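Long-range contact in elastase inhibitor AFUEI (Aspergillus fumigatus Af293, PDB 3W0E), which acts as a secreted, non-competitive inhibitor of the fungus's own elastase and also inhibits human leukocyte elastase: residues A9-K13 with I62-C67. Residues are numbered along the deposited sequence; the frame is centred on the assembly and turned at random.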
ATOM      1  N   ALA A   9       0.970   9.850  -3.082  1.00 24.37           N
ATOM      2  CA  ALA A   9       0.935   8.457  -3.515  1.00 31.29           C
ATOM      3  C   ALA A   9       0.112   8.333  -4.796  1.00 36.76           C
ATOM      4  O   ALA A   9       0.373   7.473  -5.635  1.00 31.62           O
ATOM      5  CB  ALA A   9       0.390   7.559  -2.430  1.00 30.61           C
ATOM      6  N   GLN A  10      -0.869   9.218  -4.951  1.00 37.92           N
ATOM      7  CA  GLN A  10      -1.716   9.231  -6.142  1.00 38.11           C
ATOM      8  C   GLN A  10      -0.959   9.801  -7.331  1.00 39.43           C
ATOM      9  O   GLN A  10      -1.007   9.242  -8.430  1.00 38.68           O
ATOM     10  CB  GLN A  10      -2.980  10.060  -5.891  1.00 40.91           C
ATOM     11  CG  GLN A  10      -3.901  10.189  -7.099  1.00 46.00           C
ATOM     12  CD  GLN A  10      -4.685   8.917  -7.370  1.00 55.08           C
ATOM     13  OE1 GLN A  10      -4.450   7.879  -6.737  1.00 51.78           O
ATOM     14  NE2 GLN A  10      -5.629   8.988  -8.310  1.00 49.12           N
ATOM     15  N   PHE A  11      -0.278  10.922  -7.098  1.00 31.43           N
ATOM     16  CA  PHE A  11       0.562  11.562  -8.103  1.00 36.37           C
ATOM     17  C   PHE A  11       1.596  10.575  -8.619  1.00 33.24           C
ATOM     18  O   PHE A  11       1.871  10.510  -9.818  1.00 33.50           O
ATOM     19  CB  PHE A  11       1.272  12.771  -7.487  1.00 37.01           C
ATOM     20  CG  PHE A  11       2.351  13.358  -8.357  1.00 36.66           C
ATOM     21  CD1 PHE A  11       3.680  13.030  -8.153  1.00 38.29           C
ATOM     22  CD2 PHE A  11       2.037  14.246  -9.373  1.00 41.76           C
ATOM     23  CE1 PHE A  11       4.675  13.568  -8.948  1.00 40.51           C
ATOM     24  CE2 PHE A  11       3.033  14.782 -10.176  1.00 42.77           C
ATOM     25  CZ  PHE A  11       4.350  14.442  -9.962  1.00 41.02           C
ATOM     26  N   VAL A  12       2.174   9.816  -7.692  1.00 34.51           N
ATOM     27  CA  VAL A  12       3.216   8.848  -8.018  1.00 34.36           C
ATOM     28  C   VAL A  12       2.646   7.693  -8.841  1.00 32.21           C
ATOM     29  O   VAL A  12       3.182   7.362  -9.901  1.00 34.42           O
ATOM     30  CB  VAL A  12       3.894   8.296  -6.743  1.00 27.11           C
ATOM     31  CG1 VAL A  12       4.828   7.146  -7.094  1.00 27.49           C
ATOM     32  CG2 VAL A  12       4.640   9.407  -6.010  1.00 26.99           C
ATOM     33  N   LYS A  13       1.570   7.077  -8.356  1.00 35.03           N
ATOM     34  CA  LYS A  13       0.917   6.004  -9.106  1.00 31.69           C
ATOM     35  C   LYS A  13       0.495   6.464 -10.510  1.00 36.78           C
ATOM     36  O   LYS A  13       0.452   5.667 -11.439  1.00 38.54           O
ATOM     37  CB  LYS A  13      -0.302   5.466  -8.345  1.00 34.91           C
ATOM     38  CG  LYS A  13      -0.011   4.387  -7.286  1.00 26.41           C
ATOM     39  CD  LYS A  13      -1.180   4.284  -6.302  1.00 32.92           C
ATOM     40  CE  LYS A  13      -1.140   3.016  -5.456  1.00 38.23           C
ATOM     41  NZ  LYS A  13      -1.598   3.242  -4.039  1.00 32.18           N
ATOM     42  N   ILE A  62      10.325   3.202 -10.201  1.00 15.79           N
ATOM     43  CA  ILE A  62       9.110   3.211  -9.381  1.00 13.63           C
ATOM     44  C   ILE A  62       8.062   2.248  -9.916  1.00 16.20           C
ATOM     45  O   ILE A  62       7.686   2.332 -11.096  1.00 20.70           O
ATOM     46  CB  ILE A  62       8.540   4.636  -9.285  1.00 17.14           C
ATOM     47  CG1 ILE A  62       9.623   5.578  -8.717  1.00 14.85           C
ATOM     48  CG2 ILE A  62       7.237   4.670  -8.480  1.00 18.84           C
ATOM     49  CD1 ILE A  62       9.234   7.033  -8.680  1.00 24.53           C
ATOM     50  N   ILE A  63       7.607   1.323  -9.062  1.00 18.41           N
ATOM     51  CA  ILE A  63       6.546   0.395  -9.460  1.00 18.59           C
ATOM     52  C   ILE A  63       5.243   0.634  -8.720  1.00 20.01           C
ATOM     53  O   ILE A  63       4.201   0.151  -9.159  1.00 21.16           O
ATOM     54  CB  ILE A  63       6.939  -1.099  -9.336  1.00 17.88           C
ATOM     55  CG1 ILE A  63       7.249  -1.491  -7.893  1.00 18.88           C
ATOM     56  CG2 ILE A  63       8.134  -1.428 -10.264  1.00 21.89           C
ATOM     57  CD1 ILE A  63       7.999  -2.820  -7.799  1.00 22.26           C
ATOM     58  N   SER A  64       5.296   1.339  -7.591  1.00 13.39           N
ATOM     59  CA  SER A  64       4.058   1.664  -6.882  1.00 20.89           C
ATOM     60  C   SER A  64       4.286   2.573  -5.690  1.00 18.10           C
ATOM     61  O   SER A  64       5.426   2.855  -5.322  1.00 17.90           O
ATOM     62  CB  SER A  64       3.378   0.381  -6.406  1.00 20.62           C
ATOM     63  OG  SER A  64       2.001   0.592  -6.120  1.00 26.75           O
ATOM     64  N   ALA A  65       3.189   3.026  -5.083  1.00 19.24           N
ATOM     65  CA  ALA A  65       3.271   3.829  -3.861  1.00 18.74           C
ATOM     66  C   ALA A  65       2.012   3.628  -3.036  1.00 21.32           C
ATOM     67  O   ALA A  65       0.932   3.427  -3.586  1.00 24.68           O
ATOM     68  CB  ALA A  65       3.456   5.314  -4.193  1.00 21.61           C
ATOM     69  N   HIS A  66       2.154   3.667  -1.717  1.00 22.80           N
ATOM     70  CA  HIS A  66       0.988   3.627  -0.844  1.00 22.31           C
ATOM     71  C   HIS A  66       1.371   4.207   0.498  1.00 23.69           C
ATOM     72  O   HIS A  66       2.550   4.242   0.846  1.00 21.66           O
ATOM     73  CB  HIS A  66       0.440   2.196  -0.695  1.00 21.02           C
ATOM     74  CG  HIS A  66       1.320   1.278   0.096  1.00 23.48           C
ATOM     75  ND1 HIS A  66       2.449   0.692  -0.434  1.00 19.10           N
ATOM     76  CD2 HIS A  66       1.217   0.819   1.364  1.00 18.87           C
ATOM     77  CE1 HIS A  66       3.015  -0.073   0.483  1.00 25.49           C
ATOM     78  NE2 HIS A  66       2.285  -0.019   1.582  1.00 23.85           N
ATOM     79  N   CYS A  67       0.377   4.679   1.244  1.00 19.43           N
ATOM     80  CA  CYS A  67       0.631   5.216   2.563  1.00 22.39           C
ATOM     81  C   CYS A  67       0.430   4.120   3.600  1.00 25.47           C
ATOM     82  O   CYS A  67      -0.616   3.458   3.618  1.00 27.65           O
ATOM     83  CB  CYS A  67      -0.279   6.419   2.837  1.00 20.91           C
ATOM     84  SG  CYS A  67      -0.057   7.726   1.644  1.00 32.81           S
TER
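Helix segment 9-13 runs almost antiparallel to strand 62-67, at 166°, and the two axes come within 7.3 Å, a spacing that small residues make possible. Ala9 and Ala65 bring the backbones together, their CA atoms 5.2 Å apart, since each offers nothing bulkier than a methyl. The methyl of Ala65 also receives Val12, whose CG1 lies anti to the backbone N (chi1 172°) and rests 3.7 Å from Ala65 CB. Val12 CG1 also meets Ile62 CG2 at 3.7 Å, the two branched side chains crossing at about a right angle, so a single valine methyl touches both Ile62 and Ala65, the strand residues whose side chains point toward the helix. At the other end, Ala9 CB lies 4.1 Å from Cys67 SG, whose disulfide to Cys5 ties the strand covalently to the same helix. Lys13 suits the partly exposed border: its aliphatic chain passes alongside the strand and carries NZ to Ala65 O, a modelled hydrogen bond whose exact geometry is doubtful. Leu52 and Ile54 of the central strand continue the apolar layer, while Ile63 and Ser64, both facing Gln55, form a classic beta bulge. This packing of a helix on a small mixed sheet forms part of the buried interior of this I78-family inhibitor, consistent with its place in the CI-2 clan.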